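Long-range contacts in 39 kDa initiator binding protein (Trichomonas vaginalis, PDB 1PP7), which binds the initiator element of core promoters through this N-terminal DNA-binding domain and so probably directs transcription initiation: residues 36-41 with 108-113; 32-37 with 88-93. All blocks are in the same frame, centred on the assembly; numbering follows the deposited sequence.

Contact 1. Residues 36-41 with 108-113; sequences RKLHML and SGFTRN. With ZN (zinc ion), chain I.
H39 and F110 meet as a T-shaped pair. The edge of the imidazole points at the face of the phenyl ring. The ring centroids are 5.0 Å apart and the planes stand at 89°. H39 CD2 comes closest, over the face toward its rim, 3.6 Å from F110 CE2. The same imidazole makes a hydrogen bond from its NE2 to the backbone O of T111, at 2.6 Å. The bond is nearly straight, 174° at the hydrogen, and lies in the ring plane. At the acceptor, NE2 sits somewhat tilted from the carbonyl plane.

The other ring nitrogen, H39 ND1, binds a zinc ion at 2.1 Å, and water 1 is a second ligand of the metal. One nitrogen thus holds the carbonyl and the other the metal, which together fix the rotation of the ring. With CG roughly anti to the backbone N (chi1 -154°), the ring of H39 extends toward strand 110-111. L38, one residue earlier on the helix, adds an apolar contact from its CB to F110 CZ at 4.2 Å.

Further out, F92 makes an edge-to-face pair with F110, and F65 also meets that ring. V115 of strand 114-115 touches both H39 and F110. S114 OG is hydrogen-bonded to T111 OG1 and to the backbone O of G109. The contact joins helix 34-45 to the small antiparallel hairpin of strands 110-111 and 114-115. It combines an aromatic core cluster of the initiator-binding domain, a member of the helix-turn-helix clan, with a zinc ion bound by H39 and a water.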
loop_
_atom_site.group_PDB
_atom_site.type_symbol
_atom_site.label_atom_id
_atom_site.label_comp_id
_atom_site.label_asym_id
_atom_site.label_seq_id
_atom_site.Cartn_x
_atom_site.Cartn_y
_atom_site.Cartn_z
ATOM N N ARG C 36 0.026 -8.417 -1.196
ATOM C CA ARG C 36 -1.249 -8.582 -0.514
ATOM C C ARG C 36 -1.383 -7.655 0.663
ATOM O O ARG C 36 -2.510 -7.333 1.081
ATOM C CB ARG C 36 -1.487 -10.016 -0.097
ATOM C CG ARG C 36 -1.732 -10.929 -1.267
ATOM C CD ARG C 36 -2.370 -12.168 -0.775
ATOM N NE ARG C 36 -2.444 -13.237 -1.752
ATOM C CZ ARG C 36 -3.020 -14.390 -1.448
ATOM N NH1 ARG C 36 -3.508 -14.528 -0.199
ATOM N NH2 ARG C 36 -3.171 -15.366 -2.367
ATOM N N LYS C 37 -0.257 -7.221 1.214
ATOM C CA LYS C 37 -0.346 -6.219 2.258
ATOM C C LYS C 37 -0.787 -4.910 1.545
ATOM O O LYS C 37 -1.709 -4.236 2.009
ATOM C CB LYS C 37 0.992 -6.020 2.969
ATOM C CG LYS C 37 1.365 -7.259 3.764
ATOM C CD LYS C 37 2.816 -7.247 4.185
ATOM C CE LYS C 37 2.960 -7.860 5.561
ATOM N NZ LYS C 37 4.398 -8.197 5.932
ATOM N N LEU C 38 -0.170 -4.566 0.413
ATOM C CA LEU C 38 -0.573 -3.345 -0.278
ATOM C C LEU C 38 -2.028 -3.475 -0.626
ATOM O O LEU C 38 -2.799 -2.538 -0.422
ATOM C CB LEU C 38 0.191 -3.129 -1.589
ATOM C CG LEU C 38 0.947 -1.811 -1.744
ATOM C CD1 LEU C 38 1.311 -1.574 -3.208
ATOM C CD2 LEU C 38 0.122 -0.664 -1.141
ATOM N N HIS C 39 -2.398 -4.657 -1.113
ATOM C CA HIS C 39 -3.743 -4.894 -1.562
ATOM C C HIS C 39 -4.757 -4.817 -0.453
ATOM O O HIS C 39 -5.831 -4.202 -0.635
ATOM C CB HIS C 39 -3.854 -6.228 -2.340
ATOM C CG HIS C 39 -4.975 -6.249 -3.329
ATOM N ND1 HIS C 39 -6.238 -6.723 -3.019
ATOM C CD2 HIS C 39 -5.068 -5.722 -4.578
ATOM C CE1 HIS C 39 -7.060 -6.485 -4.032
ATOM N NE2 HIS C 39 -6.377 -5.876 -4.991
ATOM N N MET C 40 -4.468 -5.421 0.695
ATOM C CA MET C 40 -5.452 -5.313 1.788
ATOM C C MET C 40 -5.567 -3.871 2.236
ATOM O O MET C 40 -6.601 -3.477 2.672
ATOM C CB MET C 40 -5.039 -6.106 3.006
ATOM C CG MET C 40 -4.989 -7.563 2.746
ATOM S SD MET C 40 -4.385 -8.464 4.213
ATOM C CE MET C 40 -2.792 -9.265 3.619
ATOM N N LEU C 41 -4.483 -3.108 2.135
ATOM C CA LEU C 41 -4.460 -1.737 2.594
ATOM C C LEU C 41 -5.356 -0.898 1.707
ATOM O O LEU C 41 -6.209 -0.191 2.161
ATOM C CB LEU C 41 -3.039 -1.187 2.518
ATOM C CG LEU C 41 -2.548 -0.498 3.772
ATOM C CD1 LEU C 41 -1.710 0.719 3.427
ATOM C CD2 LEU C 41 -3.752 -0.087 4.597
ATOM N N SER C 108 0.646 -5.930 -13.347
ATOM C CA SER C 108 -0.272 -6.868 -13.979
ATOM C C SER C 108 -1.000 -7.809 -12.980
ATOM O O SER C 108 -0.395 -8.400 -12.098
ATOM C CB SER C 108 0.468 -7.631 -15.105
ATOM O OG SER C 108 1.309 -8.629 -14.548
ATOM N N GLY C 109 -2.319 -7.906 -13.115
ATOM C CA GLY C 109 -3.104 -8.745 -12.236
ATOM C C GLY C 109 -3.330 -8.141 -10.849
ATOM O O GLY C 109 -3.775 -8.831 -9.910
ATOM N N PHE C 110 -3.018 -6.856 -10.713
ATOM C CA PHE C 110 -3.190 -6.178 -9.453
ATOM C C PHE C 110 -4.302 -5.117 -9.695
ATOM O O PHE C 110 -4.083 -4.037 -10.272
ATOM C CB PHE C 110 -1.831 -5.593 -9.034
ATOM C CG PHE C 110 -1.829 -4.985 -7.664
ATOM C CD1 PHE C 110 -2.236 -3.651 -7.470
ATOM C CD2 PHE C 110 -1.495 -5.755 -6.546
ATOM C CE1 PHE C 110 -2.314 -3.111 -6.185
ATOM C CE2 PHE C 110 -1.576 -5.207 -5.245
ATOM C CZ PHE C 110 -1.987 -3.889 -5.074
ATOM N N THR C 111 -5.499 -5.438 -9.231
ATOM C CA THR C 111 -6.646 -4.574 -9.457
ATOM C C THR C 111 -7.566 -4.533 -8.261
ATOM O O THR C 111 -7.363 -5.265 -7.269
ATOM C CB THR C 111 -7.515 -5.100 -10.638
ATOM O OG1 THR C 111 -8.184 -6.320 -10.255
ATOM C CG2 THR C 111 -6.673 -5.432 -11.802
ATOM N N ARG C 112 -8.605 -3.701 -8.418
ATOM C CA ARG C 112 -9.661 -3.486 -7.439
ATOM C C ARG C 112 -10.046 -4.819 -6.846
ATOM O O ARG C 112 -10.128 -4.927 -5.642
ATOM C CB ARG C 112 -10.874 -2.823 -8.109
ATOM C CG ARG C 112 -11.996 -2.300 -7.180
ATOM C CD ARG C 112 -12.063 -0.767 -7.140
ATOM N NE ARG C 112 -12.158 -0.167 -8.474
ATOM C CZ ARG C 112 -12.219 1.143 -8.702
ATOM N NH1 ARG C 112 -12.190 1.998 -7.693
ATOM N NH2 ARG C 112 -12.332 1.602 -9.941
ATOM N N ASN C 113 -10.285 -5.833 -7.670
ATOM C CA ASN C 113 -10.623 -7.155 -7.132
ATOM C C ASN C 113 -9.729 -8.339 -7.530
ATOM O O ASN C 113 -10.185 -9.482 -7.660
ATOM C CB ASN C 113 -12.118 -7.506 -7.342
ATOM C CG ASN C 113 -12.596 -7.262 -8.753
ATOM O OD1 ASN C 113 -12.017 -7.792 -9.716
ATOM N ND2 ASN C 113 -13.658 -6.446 -8.894
HETATM ZN ZN ZN I . -6.848 -8.134 -1.652
HETATM O O HOH W 1 -8.277 -7.280 -0.045
#

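Contact 2. Residues 32-37 with 88-93; sequences SRFPRK and RDLAFE. With nucleotides of chain A; nucleotides of chain B.
The rings of F34 and F92 meet with F92 CE2 at the edge of the F34 ring, 4.2 Å from F34 CE1. P35 CA lies at the edge of the F92 ring. L90 CD1 fills the angle between F34 and P35, 3.7 Å from F34 CD1 and 3.7 Å from P35 CD.

The guanidinium of R33 has O5' of DA5 of chain A over one face and a phosphate oxygen, OP2 of DC6 of chain A, at its edge. R33 NE and NH2 both donate to that OP2, at 2.7 Å from NE and 2.8 Å from NH2. The bend at chi3 (68°) turns the group onto the phosphate. The backbone N of F34 donates to the other oxygen, OP1 of DC6 of chain A, at 2.9 Å. One phosphate is therefore gripped by three bonds at the start of a helix, where R33 is at the N-cap position.

Helix 80-89 ends in a Schellman motif with A91, at positive phi, as C-prime residue. L90 and F92 lie on either side of it in sequence. The contact joins the start of helix 34-45 to the end of helix 80-89. F34 also packs on L83 and L87 of helix 80-89 and on M76 of helix 69-76.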
loop_
_atom_site.group_PDB
_atom_site.type_symbol
_atom_site.label_atom_id
_atom_site.label_comp_id
_atom_site.label_asym_id
_atom_site.label_seq_id
_atom_site.Cartn_x
_atom_site.Cartn_y
_atom_site.Cartn_z
ATOM N N SER C 32 1.195 -12.829 3.911
ATOM C CA SER C 32 2.226 -12.142 4.629
ATOM C C SER C 32 3.107 -11.353 3.616
ATOM O O SER C 32 3.927 -10.535 4.049
ATOM C CB SER C 32 3.068 -13.149 5.447
ATOM O OG SER C 32 4.061 -13.816 4.653
ATOM N N ARG C 33 2.934 -11.572 2.299
ATOM C CA ARG C 33 3.747 -10.839 1.328
ATOM C C ARG C 33 3.306 -9.392 0.993
ATOM O O ARG C 33 2.133 -9.028 1.115
ATOM C CB ARG C 33 3.926 -11.670 0.069
ATOM C CG ARG C 33 4.682 -12.903 0.426
ATOM C CD ARG C 33 4.970 -13.773 -0.707
ATOM N NE ARG C 33 5.918 -13.097 -1.577
ATOM C CZ ARG C 33 6.603 -13.722 -2.533
ATOM N NH1 ARG C 33 6.431 -15.032 -2.737
ATOM N NH2 ARG C 33 7.480 -13.047 -3.265
ATOM N N PHE C 34 4.275 -8.576 0.601
ATOM C CA PHE C 34 4.052 -7.144 0.294
ATOM C C PHE C 34 2.857 -6.808 -0.643
ATOM O O PHE C 34 2.071 -5.925 -0.353
ATOM C CB PHE C 34 5.368 -6.550 -0.265
ATOM C CG PHE C 34 5.248 -5.128 -0.671
ATOM C CD1 PHE C 34 4.950 -4.789 -2.001
ATOM C CD2 PHE C 34 5.358 -4.119 0.274
ATOM C CE1 PHE C 34 4.762 -3.460 -2.378
ATOM C CE2 PHE C 34 5.160 -2.784 -0.118
ATOM C CZ PHE C 34 4.862 -2.471 -1.462
ATOM N N PRO C 35 2.715 -7.536 -1.775
ATOM C CA PRO C 35 1.600 -7.283 -2.699
ATOM C C PRO C 35 0.260 -7.339 -1.987
ATOM O O PRO C 35 -0.547 -6.407 -2.161
ATOM C CB PRO C 35 1.704 -8.420 -3.735
ATOM C CG PRO C 35 3.143 -8.759 -3.713
ATOM C CD PRO C 35 3.515 -8.692 -2.229
ATOM N N ARG C 36 0.026 -8.417 -1.196
ATOM C CA ARG C 36 -1.249 -8.582 -0.514
ATOM C C ARG C 36 -1.383 -7.655 0.663
ATOM O O ARG C 36 -2.510 -7.333 1.081
ATOM C CB ARG C 36 -1.487 -10.016 -0.097
ATOM C CG ARG C 36 -1.732 -10.929 -1.267
ATOM C CD ARG C 36 -2.370 -12.168 -0.775
ATOM N NE ARG C 36 -2.444 -13.237 -1.752
ATOM C CZ ARG C 36 -3.020 -14.390 -1.448
ATOM N NH1 ARG C 36 -3.508 -14.528 -0.199
ATOM N NH2 ARG C 36 -3.171 -15.366 -2.367
ATOM N N LYS C 37 -0.257 -7.221 1.214
ATOM C CA LYS C 37 -0.346 -6.219 2.258
ATOM C C LYS C 37 -0.787 -4.910 1.545
ATOM O O LYS C 37 -1.709 -4.236 2.009
ATOM C CB LYS C 37 0.992 -6.020 2.969
ATOM C CG LYS C 37 1.365 -7.259 3.764
ATOM C CD LYS C 37 2.816 -7.247 4.185
ATOM C CE LYS C 37 2.960 -7.860 5.561
ATOM N NZ LYS C 37 4.398 -8.197 5.932
ATOM N N ARG C 88 9.950 -2.045 -6.927
ATOM C CA ARG C 88 10.892 -2.434 -7.956
ATOM C C ARG C 88 10.945 -3.960 -8.131
ATOM O O ARG C 88 10.611 -4.475 -9.211
ATOM C CB ARG C 88 12.301 -1.863 -7.622
ATOM C CG ARG C 88 13.559 -2.701 -8.087
ATOM C CD ARG C 88 14.401 -1.925 -9.081
ATOM N NE ARG C 88 13.635 -0.761 -9.526
ATOM C CZ ARG C 88 13.867 -0.040 -10.632
ATOM N NH1 ARG C 88 14.878 -0.367 -11.458
ATOM N NH2 ARG C 88 13.078 1.020 -10.902
ATOM N N ASP C 89 11.306 -4.682 -7.076
ATOM C CA ASP C 89 11.454 -6.146 -7.172
ATOM C C ASP C 89 10.196 -6.942 -7.347
ATOM O O ASP C 89 10.249 -8.077 -7.786
ATOM C CB ASP C 89 12.254 -6.687 -5.982
ATOM C CG ASP C 89 13.593 -5.914 -5.766
ATOM O OD1 ASP C 89 14.169 -6.025 -4.634
ATOM O OD2 ASP C 89 14.069 -5.202 -6.713
ATOM N N LEU C 90 9.046 -6.364 -7.022
ATOM C CA LEU C 90 7.795 -7.092 -7.212
ATOM C C LEU C 90 7.046 -6.701 -8.496
ATOM O O LEU C 90 5.894 -7.091 -8.708
ATOM C CB LEU C 90 6.916 -6.989 -5.953
ATOM C CG LEU C 90 7.623 -7.627 -4.729
ATOM C CD1 LEU C 90 6.792 -7.588 -3.511
ATOM C CD2 LEU C 90 7.943 -9.067 -5.058
ATOM N N ALA C 91 7.704 -5.933 -9.360
ATOM C CA ALA C 91 7.162 -5.566 -10.670
ATOM C C ALA C 91 5.962 -4.632 -10.702
ATOM O O ALA C 91 4.978 -4.848 -11.476
ATOM C CB ALA C 91 6.866 -6.882 -11.532
ATOM N N PHE C 92 6.021 -3.624 -9.832
ATOM C CA PHE C 92 5.005 -2.575 -9.832
ATOM C C PHE C 92 5.600 -1.604 -10.856
ATOM O O PHE C 92 6.805 -1.448 -10.985
ATOM C CB PHE C 92 4.828 -1.950 -8.459
ATOM C CG PHE C 92 3.944 -2.758 -7.563
ATOM C CD1 PHE C 92 2.590 -2.432 -7.415
ATOM C CD2 PHE C 92 4.444 -3.927 -6.943
ATOM C CE1 PHE C 92 1.746 -3.255 -6.674
ATOM C CE2 PHE C 92 3.630 -4.753 -6.204
ATOM C CZ PHE C 92 2.273 -4.430 -6.058
ATOM N N GLU C 93 4.751 -1.039 -11.670
ATOM C CA GLU C 93 5.248 -0.167 -12.675
ATOM C C GLU C 93 4.729 1.236 -12.436
ATOM O O GLU C 93 3.516 1.479 -12.372
ATOM C CB GLU C 93 4.835 -0.732 -14.021
ATOM C CG GLU C 93 4.822 0.265 -15.175
ATOM C CD GLU C 93 4.352 -0.432 -16.470
ATOM O OE1 GLU C 93 3.616 -1.449 -16.348
ATOM O OE2 GLU C 93 4.708 0.022 -17.577
ATOM P P DC A 6 7.953 -10.246 -0.158
ATOM O OP1 DC A 6 7.012 -9.467 0.720
ATOM O OP2 DC A 6 7.451 -10.936 -1.399
ATOM O "O5'" DC A 6 9.215 -9.322 -0.538
ATOM C "C5'" DC A 6 9.579 -8.151 0.226
ATOM C "C4'" DC A 6 10.148 -8.526 1.577
ATOM O "O4'" DC A 6 11.317 -9.350 1.387
ATOM C "C3'" DC A 6 10.609 -7.363 2.467
ATOM O "O3'" DC A 6 9.995 -7.393 3.741
ATOM C "C2'" DC A 6 12.103 -7.560 2.664
ATOM C "C1'" DC A 6 12.301 -9.030 2.364
ATOM N N1 DC A 6 13.611 -9.350 1.779
ATOM C C2 DC A 6 14.745 -9.305 2.592
ATOM O O2 DC A 6 14.630 -8.933 3.765
ATOM N N3 DC A 6 15.931 -9.660 2.078
ATOM C C4 DC A 6 16.020 -10.033 0.790
ATOM N N4 DC A 6 17.214 -10.379 0.332
ATOM C C5 DC A 6 14.891 -10.058 -0.072
ATOM C C6 DC A 6 13.717 -9.708 0.460
ATOM P P DG B 4 13.202 3.247 -8.404
ATOM O OP1 DG B 4 12.348 2.984 -9.609
ATOM O OP2 DG B 4 12.843 2.670 -7.094
ATOM O "O5'" DG B 4 14.677 2.787 -8.762
ATOM C "C5'" DG B 4 15.391 3.488 -9.774
ATOM C "C4'" DG B 4 16.864 3.179 -9.684
ATOM O "O4'" DG B 4 17.455 3.892 -8.566
ATOM C "C3'" DG B 4 17.162 1.703 -9.449
ATOM O "O3'" DG B 4 18.298 1.363 -10.247
ATOM C "C2'" DG B 4 17.407 1.643 -7.942
ATOM C "C1'" DG B 4 18.054 2.997 -7.663
ATOM N N9 DG B 4 17.936 3.557 -6.316
ATOM C C8 DG B 4 16.789 3.792 -5.562
ATOM N N7 DG B 4 17.039 4.316 -4.377
ATOM C C5 DG B 4 18.428 4.436 -4.353
ATOM C C6 DG B 4 19.298 4.931 -3.336
ATOM O O6 DG B 4 18.999 5.403 -2.239
ATOM N N1 DG B 4 20.646 4.839 -3.719
ATOM C C2 DG B 4 21.094 4.342 -4.939
ATOM N N2 DG B 4 22.428 4.321 -5.152
ATOM N N3 DG B 4 20.287 3.891 -5.891
ATOM C C4 DG B 4 18.990 3.963 -5.541
ATOM P P DA A 5 9.797 -16.563 -1.567
ATOM O OP1 DA A 5 8.524 -17.294 -1.681
ATOM O OP2 DA A 5 10.620 -16.272 -2.776
ATOM O "O5'" DA A 5 9.499 -15.184 -0.848
ATOM C "C5'" DA A 5 8.965 -15.160 0.473
ATOM C "C4'" DA A 5 9.203 -13.793 1.066
ATOM O "O4'" DA A 5 10.548 -13.733 1.580
ATOM C "C3'" DA A 5 9.096 -12.628 0.073
ATOM O "O3'" DA A 5 8.551 -11.464 0.729
ATOM C "C2'" DA A 5 10.542 -12.395 -0.307
ATOM C "C1'" DA A 5 11.204 -12.635 1.034
ATOM N N9 DA A 5 12.643 -12.918 1.049
ATOM C C8 DA A 5 13.478 -13.239 -0.002
ATOM N N7 DA A 5 14.745 -13.339 0.334
ATOM C C5 DA A 5 14.748 -13.091 1.700
ATOM C C6 DA A 5 15.801 -13.007 2.635
ATOM N N6 DA A 5 17.090 -13.274 2.315
ATOM N N1 DA A 5 15.484 -12.657 3.912
ATOM C C2 DA A 5 14.177 -12.447 4.223
ATOM N N3 DA A 5 13.091 -12.529 3.430
ATOM C C4 DA A 5 13.456 -12.847 2.164
#

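Both contacts use helix 34-45 and share R36 and K37. Their centres lie 9 Å apart. Contact 2 is at the start of the helix, beside the DNA backbone; contact 1 follows along the helix, where the zinc ion is bound. They touch by packing: the aromatic rings of F110 and F92 approach to 4.0 Å between F110 CE2 and F92 CZ, and L38 CD1 is 3.9 Å from F92 CE1. F110 CE2 also lies 3.5 Å from P35 O. F92 and F110 thus join the packing of the two contacts. The side chain of P35 is about 9 Å from the zinc ion, whereas contact 1 comes within about 5 Å of the nucleic acid at its nearest atom.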